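Local coordinates for rhamnose ABC transporter, rhamnose-binding protein (Actinomyces odontolyticus ATCC 17982, PDB 5BQ3) that probably binds a sugar, with rhamnose the likely ligand, as the extracellular solute-binding component of an ABC transporter, at residues S27-K35 / G85-N94; D97-D105 / S118-D126. One frame throughout, in Å; residues are numbered along the deposited sequence.

Following the chain from the N terminus, strand 29-33 leads through helix 40-56, strand 60-63 and helix 75-83 into strand 88-91, which lies back beside strand 29-33. Interaction 1 closes this 49-residue excursion inside the parallel sheet of one lobe. The chain then enters helix 100-109, runs through strand 112-116 and returns to that helix in the loop 118-126; interaction 2 closes this shorter, 12-residue loop with a disulfide. The two contacts follow in series, neither enclosing nor crossing the other. They meet where the strands end: Ser118 pairs with the backbone of Ala93 and receives the ammonium of Lys35, while Val99 packs on Ala93.

Interaction 1 of 2, residues S27-K35 / G85-N94; sequences SQSITFIPK and GTNVLVIAAN
Strands 29-33 and 88-91 run parallel, their axes 4.7 Å apart and 16° askew, as neighbours in the six-stranded sheet of an alpha/beta lobe of the periplasmic-binding-protein fold. A parallel ladder joins them: Val88 N bonds to Ser29 O, Val90 N to Thr31 O, and Ile33 N reaches Val90 O at 2.8 Å; Thr31 N to Val88 O and Ala92 N to Ile33 O complete the alternation. Ile30, Phe32, Val88 and Val90 share one face, beneath helices 40-56 and 271-287. There Phe32 and Val90 lie side by side pointing the same way, ring atom CD2 3.7 Å from Val90 CB, while Ile30 CD1 spans Val88 CG1 and Val90 CG2. On the other face Ile33 is forked: its CD1 meets Leu89 CD1 at 3.8 Å and its CG2 turns to Ile91 CD1. Thr86 CG2 packs on the Thr31 side chain, whose hydroxyl is bonded to Glu81 of helix 75-83.

Both ends of the ladder are finished by asparagine amides. With CG held beside its own backbone N (chi1 -58°), Asn87 presents OD1 to Ser29 N at 3.0 Å, and the Ser29 hydroxyl adds a weak bond to the same oxygen. The Gln28 side chain crosses Asn87 at about a right angle, their amide planes 32° apart and no hydrogen bond between them; Gln28 NE2 goes to Asp286. Beyond the strand ends, Gln74 ties Pro34 O, Ala92 O and the Asn94 backbone together. Asn94 ND2 donates to Lys35 O over 3.0 Å, in the carbonyl plane and on a lone pair.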
loop_
_atom_site.group_PDB
_atom_site.type_symbol
_atom_site.label_atom_id
_atom_site.label_comp_id
_atom_site.label_asym_id
_atom_site.label_seq_id
_atom_site.Cartn_x
_atom_site.Cartn_y
_atom_site.Cartn_z
ATOM N N SER A 27 28.718 -3.270 -11.453
ATOM C CA SER A 27 29.581 -2.157 -11.046
ATOM C C SER A 27 28.772 -0.940 -10.554
ATOM O O SER A 27 29.355 0.013 -10.030
ATOM C CB SER A 27 30.467 -1.740 -12.216
ATOM O OG SER A 27 29.687 -1.337 -13.331
ATOM N N GLN A 28 27.438 -0.980 -10.720
ATOM C CA GLN A 28 26.523 0.109 -10.368
ATOM C C GLN A 28 26.042 0.025 -8.911
ATOM O O GLN A 28 26.067 -1.050 -8.310
ATOM C CB GLN A 28 25.320 0.125 -11.327
ATOM C CG GLN A 28 25.692 0.117 -12.815
ATOM C CD GLN A 28 26.108 1.468 -13.329
ATOM O OE1 GLN A 28 27.281 1.844 -13.274
ATOM N NE2 GLN A 28 25.159 2.218 -13.861
ATOM N N SER A 29 25.609 1.174 -8.353
ATOM C CA SER A 29 25.127 1.304 -6.976
ATOM C C SER A 29 23.628 1.642 -6.898
ATOM O O SER A 29 23.112 2.383 -7.738
ATOM C CB SER A 29 25.923 2.373 -6.233
ATOM O OG SER A 29 25.872 3.626 -6.894
ATOM N N ILE A 30 22.943 1.107 -5.869
ATOM C CA ILE A 30 21.515 1.326 -5.611
ATOM C C ILE A 30 21.326 1.856 -4.177
ATOM O O ILE A 30 21.991 1.385 -3.251
ATOM C CB ILE A 30 20.659 0.047 -5.900
ATOM C CG1 ILE A 30 19.138 0.362 -5.907
ATOM C CG2 ILE A 30 21.011 -1.137 -4.969
ATOM C CD1 ILE A 30 18.247 -0.680 -6.576
ATOM N N THR A 31 20.437 2.848 -4.009
ATOM C CA THR A 31 20.136 3.440 -2.704
ATOM C C THR A 31 18.620 3.553 -2.525
ATOM O O THR A 31 17.916 4.038 -3.414
ATOM C CB THR A 31 20.860 4.783 -2.514
ATOM O OG1 THR A 31 22.267 4.564 -2.613
ATOM C CG2 THR A 31 20.563 5.420 -1.167
ATOM N N PHE A 32 18.137 3.093 -1.359
ATOM C CA PHE A 32 16.729 3.107 -0.963
ATOM C C PHE A 32 16.517 4.190 0.094
ATOM O O PHE A 32 17.182 4.173 1.131
ATOM C CB PHE A 32 16.295 1.722 -0.435
ATOM C CG PHE A 32 16.528 0.570 -1.386
ATOM C CD1 PHE A 32 17.743 -0.106 -1.399
ATOM C CD2 PHE A 32 15.532 0.154 -2.259
ATOM C CE1 PHE A 32 17.966 -1.158 -2.294
ATOM C CE2 PHE A 32 15.751 -0.899 -3.144
ATOM C CZ PHE A 32 16.967 -1.547 -3.159
ATOM N N ILE A 33 15.629 5.161 -0.191
ATOM C CA ILE A 33 15.319 6.249 0.731
ATOM C C ILE A 33 13.849 6.120 1.180
ATOM O O ILE A 33 12.942 6.472 0.423
ATOM C CB ILE A 33 15.650 7.670 0.169
ATOM C CG1 ILE A 33 17.113 7.761 -0.335
ATOM C CG2 ILE A 33 15.364 8.756 1.229
ATOM C CD1 ILE A 33 17.389 8.886 -1.321
ATOM N N PRO A 34 13.594 5.626 2.417
ATOM C CA PRO A 34 12.202 5.548 2.892
ATOM C C PRO A 34 11.709 6.915 3.375
ATOM O O PRO A 34 12.494 7.867 3.430
ATOM C CB PRO A 34 12.285 4.534 4.037
ATOM C CG PRO A 34 13.660 4.698 4.584
ATOM C CD PRO A 34 14.547 5.171 3.457
ATOM N N LYS A 35 10.415 7.010 3.738
ATOM C CA LYS A 35 9.802 8.234 4.263
ATOM C C LYS A 35 10.474 8.659 5.574
ATOM O O LYS A 35 10.708 9.846 5.808
ATOM C CB LYS A 35 8.300 8.010 4.506
ATOM C CG LYS A 35 7.433 8.065 3.264
ATOM C CD LYS A 35 5.969 7.920 3.635
ATOM C CE LYS A 35 5.071 8.167 2.456
ATOM N NZ LYS A 35 3.636 8.039 2.817
ATOM N N GLY A 85 27.461 9.855 -6.582
ATOM C CA GLY A 85 27.344 9.248 -7.902
ATOM C C GLY A 85 26.561 7.952 -7.913
ATOM O O GLY A 85 26.977 6.991 -8.565
ATOM N N THR A 86 25.415 7.919 -7.198
ATOM C CA THR A 86 24.525 6.755 -7.122
ATOM C C THR A 86 23.831 6.600 -8.478
ATOM O O THR A 86 23.398 7.595 -9.064
ATOM C CB THR A 86 23.547 6.899 -5.945
ATOM O OG1 THR A 86 24.292 7.122 -4.745
ATOM C CG2 THR A 86 22.656 5.678 -5.763
ATOM N N ASN A 87 23.764 5.360 -8.985
ATOM C CA ASN A 87 23.189 5.052 -10.290
ATOM C C ASN A 87 21.678 4.849 -10.234
ATOM O O ASN A 87 20.984 5.303 -11.144
ATOM C CB ASN A 87 23.867 3.823 -10.889
ATOM C CG ASN A 87 25.360 3.982 -11.033
ATOM O OD1 ASN A 87 26.141 3.483 -10.219
ATOM N ND2 ASN A 87 25.786 4.731 -12.040
ATOM N N VAL A 88 21.168 4.149 -9.197
ATOM C CA VAL A 88 19.735 3.875 -9.039
ATOM C C VAL A 88 19.258 4.425 -7.692
ATOM O O VAL A 88 19.838 4.106 -6.655
ATOM C CB VAL A 88 19.382 2.368 -9.188
ATOM C CG1 VAL A 88 17.876 2.144 -9.090
ATOM C CG2 VAL A 88 19.924 1.783 -10.490
ATOM N N LEU A 89 18.188 5.234 -7.715
ATOM C CA LEU A 89 17.597 5.810 -6.510
ATOM C C LEU A 89 16.138 5.374 -6.376
ATOM O O LEU A 89 15.320 5.672 -7.249
ATOM C CB LEU A 89 17.713 7.341 -6.523
ATOM C CG LEU A 89 17.735 8.005 -5.152
ATOM C CD1 LEU A 89 19.151 8.085 -4.612
ATOM C CD2 LEU A 89 17.134 9.386 -5.216
ATOM N N VAL A 90 15.827 4.639 -5.296
ATOM C CA VAL A 90 14.475 4.149 -5.002
ATOM C C VAL A 90 13.959 4.954 -3.799
ATOM O O VAL A 90 14.555 4.878 -2.726
ATOM C CB VAL A 90 14.425 2.612 -4.783
ATOM C CG1 VAL A 90 12.986 2.119 -4.731
ATOM C CG2 VAL A 90 15.196 1.864 -5.874
ATOM N N ILE A 91 12.896 5.769 -3.987
ATOM C CA ILE A 91 12.411 6.649 -2.919
ATOM C C ILE A 91 10.878 6.612 -2.715
ATOM O O ILE A 91 10.114 6.573 -3.671
ATOM C CB ILE A 91 12.908 8.113 -3.176
ATOM C CG1 ILE A 91 12.461 9.089 -2.061
ATOM C CG2 ILE A 91 12.528 8.632 -4.577
ATOM C CD1 ILE A 91 13.400 10.185 -1.756
ATOM N N ALA A 92 10.457 6.654 -1.439
ATOM C CA ALA A 92 9.062 6.770 -1.017
ATOM C C ALA A 92 8.858 8.228 -0.617
ATOM O O ALA A 92 9.230 8.622 0.490
ATOM C CB ALA A 92 8.766 5.815 0.135
ATOM N N ALA A 93 8.381 9.051 -1.572
ATOM C CA ALA A 93 8.211 10.500 -1.434
ATOM C C ALA A 93 7.273 10.901 -0.292
ATOM O O ALA A 93 6.135 10.431 -0.224
ATOM C CB ALA A 93 7.711 11.095 -2.742
ATOM N N ASN A 94 7.766 11.782 0.602
ATOM C CA ASN A 94 7.005 12.319 1.732
ATOM C C ASN A 94 5.965 13.324 1.232
ATOM O O ASN A 94 4.863 13.397 1.772
ATOM C CB ASN A 94 7.940 12.972 2.746
ATOM C CG ASN A 94 8.472 12.040 3.807
ATOM O OD1 ASN A 94 7.730 11.263 4.419
ATOM N ND2 ASN A 94 9.758 12.153 4.102
#

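Interaction 2 of 2, residues D97-D105 / S118-D126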
loop_
_atom_site.group_PDB
_atom_site.type_symbol
_atom_site.label_atom_id
_atom_site.label_comp_id
_atom_site.label_asym_id
_atom_site.label_seq_id
_atom_site.Cartn_x
_atom_site.Cartn_y
_atom_site.Cartn_z
ATOM N N ASP A 97 5.654 17.173 -4.410
ATOM C CA ASP A 97 6.248 18.377 -4.987
ATOM C C ASP A 97 7.558 18.822 -4.321
ATOM O O ASP A 97 8.423 19.352 -5.017
ATOM C CB ASP A 97 5.237 19.534 -4.928
ATOM C CG ASP A 97 4.143 19.511 -5.986
ATOM O OD1 ASP A 97 4.115 18.554 -6.800
ATOM O OD2 ASP A 97 3.334 20.463 -6.023
ATOM N N ALA A 98 7.691 18.651 -2.993
ATOM C CA ALA A 98 8.860 19.092 -2.221
ATOM C C ALA A 98 10.164 18.373 -2.600
ATOM O O ALA A 98 11.221 19.007 -2.578
ATOM C CB ALA A 98 8.600 18.919 -0.737
ATOM N N VAL A 99 10.097 17.071 -2.928
ATOM C CA VAL A 99 11.270 16.258 -3.283
ATOM C C VAL A 99 11.580 16.328 -4.795
ATOM O O VAL A 99 12.672 15.933 -5.207
ATOM C CB VAL A 99 11.132 14.772 -2.826
ATOM C CG1 VAL A 99 11.046 14.653 -1.308
ATOM C CG2 VAL A 99 9.954 14.075 -3.500
ATOM N N CYS A 100 10.616 16.811 -5.605
ATOM C CA CYS A 100 10.679 16.891 -7.069
ATOM C C CYS A 100 11.929 17.636 -7.617
ATOM O O CYS A 100 12.553 17.056 -8.505
ATOM C CB CYS A 100 9.396 17.483 -7.643
ATOM S SG CYS A 100 9.187 17.219 -9.423
ATOM N N PRO A 101 12.342 18.857 -7.163
ATOM C CA PRO A 101 13.540 19.486 -7.757
ATOM C C PRO A 101 14.832 18.697 -7.519
ATOM O O PRO A 101 15.689 18.671 -8.402
ATOM C CB PRO A 101 13.606 20.854 -7.068
ATOM C CG PRO A 101 12.262 21.081 -6.532
ATOM C CD PRO A 101 11.757 19.740 -6.137
ATOM N N ALA A 102 14.966 18.050 -6.341
ATOM C CA ALA A 102 16.130 17.237 -5.978
ATOM C C ALA A 102 16.195 15.965 -6.830
ATOM O O ALA A 102 17.284 15.566 -7.239
ATOM C CB ALA A 102 16.086 16.882 -4.501
ATOM N N LEU A 103 15.026 15.354 -7.122
ATOM C CA LEU A 103 14.914 14.147 -7.946
ATOM C C LEU A 103 15.141 14.462 -9.431
ATOM O O LEU A 103 15.650 13.612 -10.160
ATOM C CB LEU A 103 13.550 13.466 -7.753
ATOM C CG LEU A 103 13.249 12.837 -6.388
ATOM C CD1 LEU A 103 11.821 12.325 -6.335
ATOM C CD2 LEU A 103 14.222 11.720 -6.053
ATOM N N GLN A 104 14.763 15.676 -9.877
ATOM C CA GLN A 104 14.958 16.129 -11.258
ATOM C C GLN A 104 16.441 16.401 -11.519
ATOM O O GLN A 104 16.914 16.183 -12.636
ATOM C CB GLN A 104 14.107 17.368 -11.556
ATOM C CG GLN A 104 12.646 17.027 -11.846
ATOM C CD GLN A 104 11.779 18.240 -12.061
ATOM O OE1 GLN A 104 11.838 19.217 -11.317
ATOM N NE2 GLN A 104 10.911 18.177 -13.056
ATOM N N ASP A 105 17.177 16.839 -10.475
ATOM C CA ASP A 105 18.622 17.078 -10.519
ATOM C C ASP A 105 19.375 15.748 -10.559
ATOM O O ASP A 105 20.493 15.693 -11.069
ATOM C CB ASP A 105 19.080 17.916 -9.313
ATOM C CG ASP A 105 18.816 19.409 -9.409
ATOM O OD1 ASP A 105 18.699 19.927 -10.549
ATOM O OD2 ASP A 105 18.787 20.072 -8.349
ATOM N N SER A 118 4.626 5.759 -2.159
ATOM C CA SER A 118 4.115 7.101 -2.412
ATOM C C SER A 118 4.918 7.763 -3.529
ATOM O O SER A 118 6.151 7.810 -3.474
ATOM C CB SER A 118 4.146 7.942 -1.143
ATOM O OG SER A 118 3.221 7.434 -0.198
ATOM N N ASP A 119 4.202 8.259 -4.548
ATOM C CA ASP A 119 4.769 8.888 -5.731
ATOM C C ASP A 119 5.101 10.366 -5.529
ATOM O O ASP A 119 4.608 11.016 -4.601
ATOM C CB ASP A 119 3.775 8.756 -6.908
ATOM C CG ASP A 119 4.386 8.879 -8.300
ATOM O OD1 ASP A 119 5.618 8.664 -8.435
ATOM O OD2 ASP A 119 3.631 9.170 -9.258
ATOM N N SER A 120 5.946 10.886 -6.429
ATOM C CA SER A 120 6.298 12.290 -6.553
ATOM C C SER A 120 5.455 12.837 -7.721
ATOM O O SER A 120 4.482 12.177 -8.110
ATOM C CB SER A 120 7.799 12.440 -6.784
ATOM O OG SER A 120 8.199 11.877 -8.022
ATOM N N ALA A 121 5.799 14.007 -8.294
ATOM C CA ALA A 121 5.072 14.489 -9.471
ATOM C C ALA A 121 5.545 13.673 -10.696
ATOM O O ALA A 121 6.600 13.038 -10.629
ATOM C CB ALA A 121 5.292 15.984 -9.670
ATOM N N ALA A 122 4.758 13.652 -11.781
ATOM C CA ALA A 122 5.038 12.877 -12.995
ATOM C C ALA A 122 6.412 13.161 -13.655
ATOM O O ALA A 122 6.951 12.265 -14.314
ATOM C CB ALA A 122 3.937 13.112 -14.013
ATOM N N ASP A 123 6.976 14.375 -13.485
ATOM C CA ASP A 123 8.240 14.756 -14.133
ATOM C C ASP A 123 9.514 14.607 -13.251
ATOM O O ASP A 123 10.587 15.023 -13.697
ATOM C CB ASP A 123 8.150 16.203 -14.684
ATOM C CG ASP A 123 7.698 17.299 -13.721
ATOM O OD1 ASP A 123 7.431 16.986 -12.536
ATOM O OD2 ASP A 123 7.587 18.466 -14.161
ATOM N N CYS A 124 9.424 13.987 -12.053
ATOM C CA CYS A 124 10.598 13.832 -11.177
ATOM C C CYS A 124 11.093 12.383 -11.096
ATOM O O CYS A 124 12.063 12.126 -10.379
ATOM C CB CYS A 124 10.352 14.392 -9.776
ATOM S SG CYS A 124 8.762 15.231 -9.554
ATOM N N ARG A 125 10.452 11.441 -11.808
ATOM C CA ARG A 125 10.871 10.043 -11.749
ATOM C C ARG A 125 10.746 9.353 -13.109
ATOM O O ARG A 125 9.975 9.783 -13.972
ATOM C CB ARG A 125 10.095 9.272 -10.652
ATOM C CG ARG A 125 8.696 8.779 -11.010
ATOM C CD ARG A 125 7.661 9.882 -11.085
ATOM N NE ARG A 125 6.305 9.344 -11.067
ATOM C CZ ARG A 125 5.639 8.932 -12.140
ATOM N NH1 ARG A 125 6.199 8.995 -13.344
ATOM N NH2 ARG A 125 4.409 8.452 -12.019
ATOM N N ASP A 126 11.525 8.282 -13.285
ATOM C CA ASP A 126 11.566 7.478 -14.501
ATOM C C ASP A 126 10.478 6.412 -14.480
ATOM O O ASP A 126 10.008 6.005 -15.544
ATOM C CB ASP A 126 12.951 6.824 -14.662
ATOM C CG ASP A 126 14.083 7.810 -14.866
ATOM O OD1 ASP A 126 14.196 8.365 -15.983
ATOM O OD2 ASP A 126 14.872 8.011 -13.920
#
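A disulfide staples the N-terminal part of helix 100-109 to the loop between strands 112-116 and 127-130, in the alpha/beta lobe whose sheet holds those strands. Cys100 SG and Cys124 SG are joined at 2.0 Å, with the two CB atoms turned nearly perpendicular about the S-S bond (chi3 -91°). On the helix side the sulfur is swung opposite the Cys100 backbone N (chi1 -164°), which carries it off the helix to Cys124, the last residue of a type I turn starting at Ala121. The methyl of Ala121 packs against the bridge, its CB 4.1 Å from Cys100 SG.

One turn further along the helix, Leu103 and Gln104 extend the contact. Leu103 sets its CB 3.9 Å from Cys124 CB and reaches with CD1 to the Ser120 side chain; it also covers Leu89 and Ile91 of the sheet. Gln104 stretches out beyond CG, lays that carbon over Cys124 CA, and donates from NE2 to Asp123 O at 3.2 Å, arriving from above the carbonyl plane (69° out of it). With an alanine in place of Gln104, Asp123 O would probably lose this bond and rely more on its weak one from Arg107, and the backbone of Cys124 would be less covered.

Within the loop, the buried Arg125 forms a salt bridge with Asp119. Arg125 grips the Asp119 carboxylate side-on with two nitrogens, and Thr115 and the Asn311 carbonyl supply second partners to this pair. Arg125 NE meets the syn lone pair of Asp119 OD1 at 2.8 Å, while Arg125 NH2 takes Asp119 OD2 at 3.0 Å.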